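PDB 4NAR: putative uronate isomerase from Thermotoga maritima, which is of uncertain function but may interconvert the D and L forms of lactate or a related hydroxy acid, as lactate racemases do. Local coordinates for residues I165-I170 against N204-M209; E369-D374 against A388-Y393. All blocks are in the same frame, centred on the assembly; numbering follows the deposited sequence.

How the contacts relate
The two contacts lie on opposite sides of the chain's centre, their own centres about 34 Å apart and their nearest atoms about 21 Å, and they share no helix or strand. Contact 1 is buried: it sets a loop that follows strand 158-159 against helix 198-213, and its chemistry is that of one isoleucine methyl packed on an alanine methyl, beside a serine hydroxyl. Contact 2 sits at the surface, where strand 369-371 of a two-stranded antiparallel sheet and the adjoining strand 373-379 meet segment 388-393; carboxylates, an amide and an aromatic ring approach one another loosely there. In both, polar groups find their stronger partners outside the paired segments.

Contact 1: I165-I170 against N204-M209; sequences IVIPGI and NRASEM
Ile167 reaches from a tight loop turn to Ala206 and Ser207 of helix 198-213, in plain hydrophobic packing of a loop on a helix. The loop belongs to the region assigned to the lactate racemase N-terminal domain family and runs between strand 158-159 and helix 173-186. It is rolled into a single turn, with Ile170 N hydrogen-bonded to Val166 O at 2.9 Å, and a cis peptide bond joins Ile167 to Pro168. The isoleucine side chain sets out toward the helix, but Ile167 CB stays 6.0 Å from Ala206 CB, too far to touch. One atom on, Ile167 CG1 is still 5.2 Å from Ala206 CB. The branch methyl CG2 makes no contact with the helix segment. CG1 lies opposite the carbonyl carbon (chi1 -55°) and the chain then runs fully extended (chi2 172°), which carries CD1 forward as the leading atom. Small residues suit this face of the helix: they let a long aliphatic chain approach without crowding. Ser207 is no liability in the interior, because its OG is hydrogen-bonded to Ile203 O one turn earlier, leaving the hydroxyl tied to its own helix. Val176 and Phe179 of helix 173-186 also pack on Ile167, and Leu113 of strand 107-113 on Ala206. The terminal methyl, Ile167 CD1, ends 3.7 Å from Ala206 CB and 4.1 Å from Ser207 OG.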
ATOM      1  N   ILE A 165      -3.829  -7.169   1.432  1.00 20.23           N
ATOM      2  CA  ILE A 165      -2.752  -7.810   2.153  1.00 16.11           C
ATOM      3  C   ILE A 165      -2.303  -9.117   1.480  1.00 18.08           C
ATOM      4  O   ILE A 165      -1.151  -9.534   1.635  1.00 19.43           O
ATOM      5  CB  ILE A 165      -3.118  -8.060   3.622  1.00 20.30           C
ATOM      6  CG1 ILE A 165      -1.875  -8.521   4.400  1.00 18.71           C
ATOM      7  CG2 ILE A 165      -4.247  -9.072   3.733  1.00 14.47           C
ATOM      8  CD1 ILE A 165      -1.987  -8.334   5.911  1.00 20.82           C
ATOM      9  N   VAL A 166      -3.193  -9.769   0.729  1.00 15.82           N
ATOM     10  CA  VAL A 166      -2.784 -10.961  -0.000  1.00 15.16           C
ATOM     11  C   VAL A 166      -2.101 -10.539  -1.309  1.00 17.47           C
ATOM     12  O   VAL A 166      -0.992 -10.988  -1.619  1.00 18.66           O
ATOM     13  CB  VAL A 166      -3.978 -11.894  -0.309  1.00 26.06           C
ATOM     14  CG1 VAL A 166      -3.493 -13.127  -1.080  1.00 22.86           C
ATOM     15  CG2 VAL A 166      -4.707 -12.298   0.975  1.00 10.82           C
ATOM     16  N   ILE A 167      -2.768  -9.666  -2.064  1.00 20.09           N
ATOM     17  CA  ILE A 167      -2.232  -9.124  -3.316  1.00 20.89           C
ATOM     18  C   ILE A 167      -2.317  -7.601  -3.242  1.00 23.29           C
ATOM     19  O   ILE A 167      -3.430  -7.062  -3.162  1.00 15.94           O
ATOM     20  CB  ILE A 167      -3.056  -9.580  -4.531  1.00 16.20           C
ATOM     21  CG1 ILE A 167      -3.144 -11.111  -4.569  1.00 17.89           C
ATOM     22  CG2 ILE A 167      -2.430  -9.047  -5.828  1.00 12.44           C
ATOM     23  CD1 ILE A 167      -4.089 -11.626  -5.604  1.00 11.16           C
ATOM     24  N   PRO A 168      -1.161  -6.897  -3.303  1.00 22.42           N
ATOM     25  CA  PRO A 168       0.186  -7.418  -3.616  1.00 23.16           C
ATOM     26  C   PRO A 168       0.967  -8.016  -2.444  1.00 15.79           C
ATOM     27  O   PRO A 168       2.054  -8.559  -2.684  1.00 14.78           O
ATOM     28  CB  PRO A 168       0.944  -6.159  -4.071  1.00 21.62           C
ATOM     29  CG  PRO A 168       0.325  -5.050  -3.216  1.00 20.10           C
ATOM     30  CD  PRO A 168      -1.162  -5.421  -3.172  1.00 17.59           C
ATOM     31  N   GLY A 169       0.438  -7.901  -1.225  1.00 14.65           N
ATOM     32  CA  GLY A 169       1.169  -8.212  -0.004  1.00 12.06           C
ATOM     33  C   GLY A 169       2.116  -9.407  -0.008  1.00 19.95           C
ATOM     34  O   GLY A 169       3.294  -9.291   0.384  1.00 13.22           O
ATOM     35  N   ILE A 170       1.614 -10.561  -0.440  1.00 12.01           N
ATOM     36  CA  ILE A 170       2.416 -11.774  -0.426  1.00 10.78           C
ATOM     37  C   ILE A 170       2.312 -12.490  -1.769  1.00 10.93           C
ATOM     38  O   ILE A 170       2.300 -13.729  -1.853  1.00 11.31           O
ATOM     39  CB  ILE A 170       1.960 -12.711   0.704  1.00 18.29           C
ATOM     40  CG1 ILE A 170       0.467 -13.025   0.528  1.00 17.43           C
ATOM     41  CG2 ILE A 170       2.259 -12.083   2.081  1.00 12.05           C
ATOM     42  CD1 ILE A 170      -0.102 -13.922   1.569  1.00 12.42           C
ATOM     43  N   ASN A 204      -9.859  -9.324  -6.108  1.00 15.16           N
ATOM     44  CA  ASN A 204     -10.909 -10.201  -5.591  1.00 13.80           C
ATOM     45  C   ASN A 204     -11.020 -11.479  -6.412  1.00 18.49           C
ATOM     46  O   ASN A 204     -11.182 -12.574  -5.862  1.00 23.53           O
ATOM     47  CB  ASN A 204     -12.262  -9.494  -5.570  1.00 18.47           C
ATOM     48  CG  ASN A 204     -12.328  -8.362  -4.536  1.00 20.97           C
ATOM     49  OD1 ASN A 204     -11.405  -8.173  -3.713  1.00 13.29           O
ATOM     50  ND2 ASN A 204     -13.441  -7.609  -4.568  1.00 13.13           N
ATOM     51  N   ARG A 205     -10.918 -11.338  -7.731  1.00 18.63           N
ATOM     52  CA  ARG A 205     -11.043 -12.488  -8.626  1.00 16.45           C
ATOM     53  C   ARG A 205      -9.929 -13.491  -8.366  1.00 17.62           C
ATOM     54  O   ARG A 205     -10.182 -14.688  -8.224  1.00 21.07           O
ATOM     55  CB  ARG A 205     -11.062 -12.036 -10.092  1.00 22.41           C
ATOM     56  CG  ARG A 205     -11.034 -13.168 -11.122  1.00 40.30           C
ATOM     57  CD  ARG A 205     -12.210 -14.131 -10.975  1.00 57.35           C
ATOM     58  NE  ARG A 205     -12.204 -15.178 -12.006  1.00 71.36           N
ATOM     59  CZ  ARG A 205     -12.012 -16.476 -11.755  1.00 77.31           C
ATOM     60  NH1 ARG A 205     -11.816 -16.896 -10.499  1.00 74.62           N
ATOM     61  NH2 ARG A 205     -12.021 -17.359 -12.756  1.00 74.74           N
ATOM     62  N   ALA A 206      -8.701 -12.998  -8.256  1.00 21.17           N
ATOM     63  CA  ALA A 206      -7.550 -13.857  -7.993  1.00 15.36           C
ATOM     64  C   ALA A 206      -7.598 -14.506  -6.592  1.00 17.59           C
ATOM     65  O   ALA A 206      -7.241 -15.685  -6.413  1.00 19.71           O
ATOM     66  CB  ALA A 206      -6.297 -13.063  -8.163  1.00 14.24           C
ATOM     67  N   SER A 207      -8.059 -13.740  -5.605  1.00 14.73           N
ATOM     68  CA  SER A 207      -8.084 -14.219  -4.227  1.00 16.77           C
ATOM     69  C   SER A 207      -9.043 -15.378  -4.040  1.00 17.63           C
ATOM     70  O   SER A 207      -8.849 -16.210  -3.150  1.00 17.84           O
ATOM     71  CB  SER A 207      -8.451 -13.097  -3.260  1.00 14.97           C
ATOM     72  OG  SER A 207      -7.520 -12.041  -3.386  1.00 11.41           O
ATOM     73  N   GLU A 208     -10.090 -15.412  -4.861  1.00 20.69           N
ATOM     74  CA  GLU A 208     -11.037 -16.516  -4.828  1.00 27.39           C
ATOM     75  C   GLU A 208     -10.309 -17.847  -5.001  1.00 29.32           C
ATOM     76  O   GLU A 208     -10.508 -18.786  -4.227  1.00 25.22           O
ATOM     77  CB  GLU A 208     -12.049 -16.358  -5.947  1.00 28.08           C
ATOM     78  CG  GLU A 208     -13.374 -15.804  -5.485  1.00 32.48           C
ATOM     79  CD  GLU A 208     -14.460 -15.998  -6.527  1.00 43.16           C
ATOM     80  OE1 GLU A 208     -14.436 -15.290  -7.569  1.00 43.25           O
ATOM     81  OE2 GLU A 208     -15.330 -16.876  -6.304  1.00 49.30           O
HETATM   82  N   MSE A 209      -9.452 -17.914  -6.016  1.00 25.47           N
HETATM   83  CA  MSE A 209      -8.708 -19.138  -6.303  1.00 33.15           C
HETATM   84  C   MSE A 209      -7.725 -19.474  -5.172  1.00 32.17           C
HETATM   85  O   MSE A 209      -7.429 -20.646  -4.906  1.00 23.44           O
HETATM   86  CB  MSE A 209      -7.967 -19.003  -7.633  1.00 35.39           C
HETATM   87  CG  MSE A 209      -8.763 -19.466  -8.848  1.00 40.79           C
HETATM   88 SE   MSE A 209      -7.803 -18.969 -10.478  0.34 34.74          SE
HETATM   89  CE  MSE A 209      -8.173 -17.056 -10.415  1.00 40.49           C
TER

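Contact 2: E369-D374 against A388-Y393; sequences EEFEFD and AVNLGY
Asp374 and Gly392 bring the two backbones nearest, their CA atoms 7.2 Å apart, where strand 373-379 runs beside the edge strand 392-393. Helix 383-388 links these parallel strands in a beta-alpha-beta unit. Just before it in the chain, strand 369-371 pairs antiparallel with strand 360-362. The chain leaves the helix through a Schellman motif, in which Leu391 N returns to Cys386 O and Asn390 adopts a positive phi of 72°, a conformation that asparagine tolerates better than most residues. From this turn the side chain of Asn390 sets out toward segment 369-374. Its ND2 comes to 4.1 Å from Phe371 CZ, and CE1 of the ring is equally near; amide and ring planes stand 63° apart, a slanted approach rather than a stack. The ring gets there by swinging beside its own backbone N (chi1 -66°). A cation-pi interaction with Arg357 also engages this ring. Glu369 is a looser neighbour, its OE2 4.3 Å from Asn390 ND2; OE2 is hydrogen-bonded with His330 ND1 and OE1 with Cys331 N. Further along, the end of Asp374 comes nearer the opposing backbone, and its OD2 stands 4.4 Å from Gly392 N, beyond bonding distance. Gly392 presents bare backbone to this carboxylate, which has a long, weak ion pair from OD2 to Arg357 NH2. Such separations imply that the segments meet by proximity rather than by direct polar bonds, and the Asn390 amide is held by the hydrogen bond from ND2 to Tyr329 O.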
ATOM      1  N   GLU A 369       6.305  17.605 -23.244  1.00 34.16           N
ATOM      2  CA  GLU A 369       5.354  17.410 -22.152  1.00 33.78           C
ATOM      3  C   GLU A 369       5.068  18.725 -21.416  1.00 33.43           C
ATOM      4  O   GLU A 369       5.978  19.529 -21.175  1.00 44.73           O
ATOM      5  CB  GLU A 369       5.890  16.380 -21.149  1.00 32.42           C
ATOM      6  CG  GLU A 369       5.751  14.917 -21.569  1.00 34.90           C
ATOM      7  CD  GLU A 369       6.291  13.936 -20.515  1.00 33.65           C
ATOM      8  OE1 GLU A 369       5.476  13.279 -19.805  1.00 32.01           O
ATOM      9  OE2 GLU A 369       7.537  13.812 -20.403  1.00 24.95           O
ATOM     10  N   GLU A 370       3.804  18.929 -21.064  1.00 31.69           N
ATOM     11  CA  GLU A 370       3.398  20.000 -20.168  1.00 35.56           C
ATOM     12  C   GLU A 370       2.686  19.301 -19.027  1.00 37.60           C
ATOM     13  O   GLU A 370       2.041  18.275 -19.250  1.00 36.20           O
ATOM     14  CB  GLU A 370       2.438  20.972 -20.863  1.00 38.30           C
ATOM     15  CG  GLU A 370       3.026  21.678 -22.092  1.00 53.16           C
ATOM     16  CD  GLU A 370       2.089  22.755 -22.642  1.00 66.59           C
ATOM     17  OE1 GLU A 370       1.055  23.035 -21.989  1.00 75.21           O
ATOM     18  OE2 GLU A 370       2.383  23.321 -23.720  1.00 64.82           O
ATOM     19  N   PHE A 371       2.792  19.842 -17.812  1.00 41.27           N
ATOM     20  CA  PHE A 371       2.242  19.168 -16.634  1.00 30.97           C
ATOM     21  C   PHE A 371       1.305  20.066 -15.848  1.00 28.07           C
ATOM     22  O   PHE A 371       1.536  21.273 -15.745  1.00 27.81           O
ATOM     23  CB  PHE A 371       3.370  18.676 -15.715  1.00 19.26           C
ATOM     24  CG  PHE A 371       4.225  17.599 -16.327  1.00 23.16           C
ATOM     25  CD1 PHE A 371       5.456  17.903 -16.906  1.00 24.08           C
ATOM     26  CD2 PHE A 371       3.789  16.276 -16.348  1.00 28.96           C
ATOM     27  CE1 PHE A 371       6.247  16.898 -17.487  1.00 20.34           C
ATOM     28  CE2 PHE A 371       4.573  15.261 -16.935  1.00 25.39           C
ATOM     29  CZ  PHE A 371       5.801  15.573 -17.501  1.00 18.73           C
ATOM     30  N   GLU A 372       0.267  19.472 -15.268  1.00 25.97           N
ATOM     31  CA  GLU A 372      -0.666  20.230 -14.447  1.00 22.98           C
ATOM     32  C   GLU A 372      -0.014  20.820 -13.187  1.00 25.45           C
ATOM     33  O   GLU A 372      -0.371  21.922 -12.761  1.00 27.24           O
ATOM     34  CB  GLU A 372      -1.880  19.378 -14.085  1.00 30.86           C
ATOM     35  CG  GLU A 372      -3.020  19.475 -15.107  1.00 47.36           C
ATOM     36  CD  GLU A 372      -3.832  20.756 -14.949  1.00 52.22           C
ATOM     37  OE1 GLU A 372      -3.968  21.242 -13.798  1.00 50.47           O
ATOM     38  OE2 GLU A 372      -4.338  21.275 -15.970  1.00 58.18           O
ATOM     39  N   PHE A 373       0.932  20.091 -12.593  1.00 23.85           N
ATOM     40  CA  PHE A 373       1.646  20.598 -11.420  1.00 24.86           C
ATOM     41  C   PHE A 373       3.104  20.142 -11.401  1.00 18.39           C
ATOM     42  O   PHE A 373       3.494  19.271 -12.177  1.00 23.02           O
ATOM     43  CB  PHE A 373       0.918  20.227 -10.110  1.00 25.76           C
ATOM     44  CG  PHE A 373       0.597  18.757  -9.973  1.00 27.60           C
ATOM     45  CD1 PHE A 373      -0.693  18.289 -10.227  1.00 25.22           C
ATOM     46  CD2 PHE A 373       1.582  17.842  -9.596  1.00 23.60           C
ATOM     47  CE1 PHE A 373      -1.003  16.940 -10.110  1.00 25.49           C
ATOM     48  CE2 PHE A 373       1.283  16.476  -9.477  1.00 25.83           C
ATOM     49  CZ  PHE A 373      -0.016  16.029  -9.731  1.00 31.77           C
ATOM     50  N   ASP A 374       3.907  20.731 -10.521  1.00 22.67           N
ATOM     51  CA  ASP A 374       5.311  20.331 -10.372  1.00 24.81           C
ATOM     52  C   ASP A 374       5.484  19.427  -9.137  1.00 22.91           C
ATOM     53  O   ASP A 374       4.797  19.600  -8.135  1.00 31.25           O
ATOM     54  CB  ASP A 374       6.211  21.562 -10.251  1.00 24.58           C
ATOM     55  CG  ASP A 374       7.688  21.260 -10.546  1.00 40.75           C
ATOM     56  OD1 ASP A 374       8.497  22.221 -10.594  1.00 49.14           O
ATOM     57  OD2 ASP A 374       8.047  20.072 -10.734  1.00 42.43           O
ATOM     58  N   ALA A 388      17.623  14.461 -13.553  1.00 19.55           N
ATOM     59  CA  ALA A 388      17.864  13.264 -14.363  1.00 19.58           C
ATOM     60  C   ALA A 388      16.604  12.406 -14.520  1.00 25.81           C
ATOM     61  O   ALA A 388      16.390  11.805 -15.574  1.00 26.11           O
ATOM     62  CB  ALA A 388      19.005  12.428 -13.758  1.00 19.66           C
ATOM     63  N   VAL A 389      15.768  12.357 -13.479  1.00 29.83           N
ATOM     64  CA  VAL A 389      14.546  11.541 -13.515  1.00 22.38           C
ATOM     65  C   VAL A 389      13.331  12.431 -13.714  1.00 20.62           C
ATOM     66  O   VAL A 389      12.183  12.010 -13.477  1.00 20.84           O
ATOM     67  CB  VAL A 389      14.380  10.669 -12.233  1.00 25.79           C
ATOM     68  CG1 VAL A 389      15.580   9.733 -12.084  1.00 20.74           C
ATOM     69  CG2 VAL A 389      14.192  11.547 -10.948  1.00 16.45           C
ATOM     70  N   ASN A 390      13.600  13.669 -14.136  1.00 21.83           N
ATOM     71  CA  ASN A 390      12.537  14.611 -14.518  1.00 26.83           C
ATOM     72  C   ASN A 390      11.702  15.168 -13.337  1.00 27.70           C
ATOM     73  O   ASN A 390      10.530  15.552 -13.498  1.00 20.04           O
ATOM     74  CB  ASN A 390      11.623  13.987 -15.577  1.00 24.35           C
ATOM     75  CG  ASN A 390      11.043  15.017 -16.521  1.00 24.82           C
ATOM     76  OD1 ASN A 390      11.725  15.987 -16.894  1.00 20.38           O
ATOM     77  ND2 ASN A 390       9.767  14.825 -16.908  1.00 20.90           N
ATOM     78  N   LEU A 391      12.325  15.237 -12.167  1.00 17.45           N
ATOM     79  CA  LEU A 391      11.686  15.796 -10.977  1.00 30.73           C
ATOM     80  C   LEU A 391      12.400  17.087 -10.518  1.00 29.77           C
ATOM     81  O   LEU A 391      13.573  17.309 -10.847  1.00 27.79           O
ATOM     82  CB  LEU A 391      11.693  14.753  -9.851  1.00 16.43           C
ATOM     83  CG  LEU A 391      10.385  14.007  -9.531  1.00 27.33           C
ATOM     84  CD1 LEU A 391       9.446  13.920 -10.719  1.00 22.10           C
ATOM     85  CD2 LEU A 391      10.647  12.604  -8.926  1.00 16.32           C
ATOM     86  N   GLY A 392      11.700  17.924  -9.750  1.00 28.49           N
ATOM     87  CA  GLY A 392      12.297  19.124  -9.189  1.00 18.24           C
ATOM     88  C   GLY A 392      13.142  18.839  -7.955  1.00 22.81           C
ATOM     89  O   GLY A 392      13.185  17.697  -7.470  1.00 17.50           O
ATOM     90  N   TYR A 393      13.808  19.878  -7.435  1.00 21.98           N
ATOM     91  CA  TYR A 393      14.659  19.741  -6.246  1.00 25.46           C
ATOM     92  C   TYR A 393      14.549  20.945  -5.309  1.00 26.75           C
ATOM     93  O   TYR A 393      14.420  22.085  -5.755  1.00 19.72           O
ATOM     94  CB  TYR A 393      16.130  19.558  -6.644  1.00 30.78           C
ATOM     95  CG  TYR A 393      17.106  19.564  -5.472  1.00 30.70           C
ATOM     96  CD1 TYR A 393      17.733  20.743  -5.054  1.00 22.91           C
ATOM     97  CD2 TYR A 393      17.397  18.385  -4.779  1.00 30.16           C
ATOM     98  CE1 TYR A 393      18.617  20.740  -3.977  1.00 27.13           C
ATOM     99  CE2 TYR A 393      18.286  18.375  -3.708  1.00 26.83           C
ATOM    100  CZ  TYR A 393      18.895  19.552  -3.317  1.00 30.93           C
ATOM    101  OH  TYR A 393      19.771  19.532  -2.254  1.00 37.61           O
TER